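Local coordinates for protein condensin complex subunit 3 (Schizosaccharomyces pombe, PDB 5OQR) that serves as a regulatory subunit of condensin, the complex that converts interphase chromatin into condensed, mitotic-like chromosomes, at residues K206-A210 with R211-K215. Residues are numbered along the deposited sequence; the frame is centred on the assembly and turned at random.
Sequences KCVYA and RVLPK
A wider, pi-type turn in the last part of helix 202-212 joins Cys207 and Val208 to Val212 and Leu213. The evidence is in the backbone: Cys207 O accepts the ordinary four-residue helical hydrogen bond from Arg211 N at 2.9 Å, tilted 33° from the carbonyl plane, and a five-residue, pi-type one from Val212 N at 3.1 Å, nearly in line with the C=O bond. Val208 O repeats the five-residue step, accepting from Leu213 N at 3.0 Å. The helix belongs to an all-helical, HEAT-repeat-containing chain and packs against helices 173-182, 224-235 and 240-257: Val208 and Val212 both meet Leu180, Tyr209 touches Trp233 and Val242, and Leu213 touches Met249. Within the segment itself, Leu213 CD1 lies 3.9 Å from Tyr209 CD1, the two side chains running side by side, and 4.1 Å from Val208 CG1. Leu213 CG stands anti to its carbonyl carbon (chi1 -82°), beside the backbone N, which keeps the branch close to Val208 O. Pro214, lacking an N-H, offers carbon instead: its CD sits 3.3 Å from Tyr209 O and its CG equally near Ala210 O. A glycine here would probably leave both carbonyls without the ring carbons packed on them and free the backbone to turn just beyond the pi-type bonds.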
# COMPACT_ATOMS: atom_id res chain seq x y z
N LYS A 206 2.51 -7.79 -11.05
CA LYS A 206 2.96 -7.46 -12.39
C LYS A 206 2.19 -8.24 -13.45
O LYS A 206 1.97 -7.73 -14.55
CB LYS A 206 4.45 -7.75 -12.51
CG LYS A 206 4.99 -7.65 -13.92
CD LYS A 206 6.50 -7.64 -13.90
CE LYS A 206 7.07 -8.22 -15.17
NZ LYS A 206 6.68 -7.45 -16.38
N CYS A 207 1.77 -9.47 -13.14
CA CYS A 207 1.04 -10.26 -14.12
C CYS A 207 -0.29 -9.61 -14.49
O CYS A 207 -0.74 -9.74 -15.64
CB CYS A 207 0.80 -11.67 -13.59
SG CYS A 207 2.01 -12.88 -14.18
N VAL A 208 -0.92 -8.91 -13.55
CA VAL A 208 -2.22 -8.31 -13.83
C VAL A 208 -2.09 -7.25 -14.91
O VAL A 208 -2.91 -7.17 -15.83
CB VAL A 208 -2.83 -7.72 -12.54
CG1 VAL A 208 -4.27 -7.29 -12.79
CG2 VAL A 208 -2.78 -8.73 -11.40
N TYR A 209 -1.04 -6.42 -14.83
CA TYR A 209 -0.83 -5.38 -15.83
C TYR A 209 -0.17 -5.92 -17.09
O TYR A 209 -0.44 -5.42 -18.19
CB TYR A 209 0.02 -4.26 -15.24
CG TYR A 209 -0.45 -3.74 -13.90
CD1 TYR A 209 -1.59 -2.97 -13.80
CD2 TYR A 209 0.27 -4.01 -12.75
CE1 TYR A 209 -2.02 -2.50 -12.58
CE2 TYR A 209 -0.15 -3.54 -11.52
CZ TYR A 209 -1.30 -2.78 -11.44
OH TYR A 209 -1.72 -2.31 -10.22
N ALA A 210 0.70 -6.92 -16.95
CA ALA A 210 1.52 -7.35 -18.08
C ALA A 210 0.78 -8.32 -19.00
O ALA A 210 0.97 -8.27 -20.22
CB ALA A 210 2.80 -8.00 -17.56
N ARG A 211 -0.05 -9.19 -18.44
CA ARG A 211 -0.67 -10.26 -19.23
C ARG A 211 -2.18 -10.26 -19.17
O ARG A 211 -2.83 -10.45 -20.20
CB ARG A 211 -0.14 -11.62 -18.76
CG ARG A 211 1.37 -11.71 -18.60
CD ARG A 211 1.96 -12.85 -19.41
NE ARG A 211 2.00 -12.54 -20.84
CZ ARG A 211 2.55 -13.32 -21.76
NH1 ARG A 211 2.54 -12.95 -23.04
NH2 ARG A 211 3.11 -14.47 -21.42
N VAL A 212 -2.77 -10.06 -17.99
CA VAL A 212 -4.19 -10.33 -17.81
C VAL A 212 -5.03 -9.19 -18.38
O VAL A 212 -6.06 -9.43 -19.02
CB VAL A 212 -4.51 -10.58 -16.33
CG1 VAL A 212 -5.93 -11.09 -16.18
CG2 VAL A 212 -3.52 -11.57 -15.73
N LEU A 213 -4.64 -7.95 -18.14
CA LEU A 213 -5.43 -6.81 -18.57
C LEU A 213 -5.35 -6.65 -20.09
O LEU A 213 -6.39 -6.41 -20.73
CB LEU A 213 -4.97 -5.53 -17.86
CG LEU A 213 -5.57 -5.36 -16.47
CD1 LEU A 213 -4.79 -4.34 -15.66
CD2 LEU A 213 -7.03 -4.94 -16.56
N PRO A 214 -4.17 -6.74 -20.70
CA PRO A 214 -4.11 -6.73 -22.17
C PRO A 214 -5.12 -7.65 -22.82
O PRO A 214 -5.61 -7.34 -23.92
CB PRO A 214 -2.68 -7.18 -22.46
CG PRO A 214 -1.89 -6.88 -21.21
CD PRO A 214 -2.84 -6.53 -20.10
N LYS A 215 -5.45 -8.79 -22.20
CA LYS A 215 -6.46 -9.68 -22.76
C LYS A 215 -7.78 -8.96 -22.97
O LYS A 215 -8.52 -9.27 -23.91
CB LYS A 215 -6.65 -10.90 -21.86
CG LYS A 215 -5.71 -12.05 -22.20
CD LYS A 215 -5.19 -12.76 -20.96
CE LYS A 215 -6.31 -13.41 -20.16
NZ LYS A 215 -5.78 -14.29 -19.07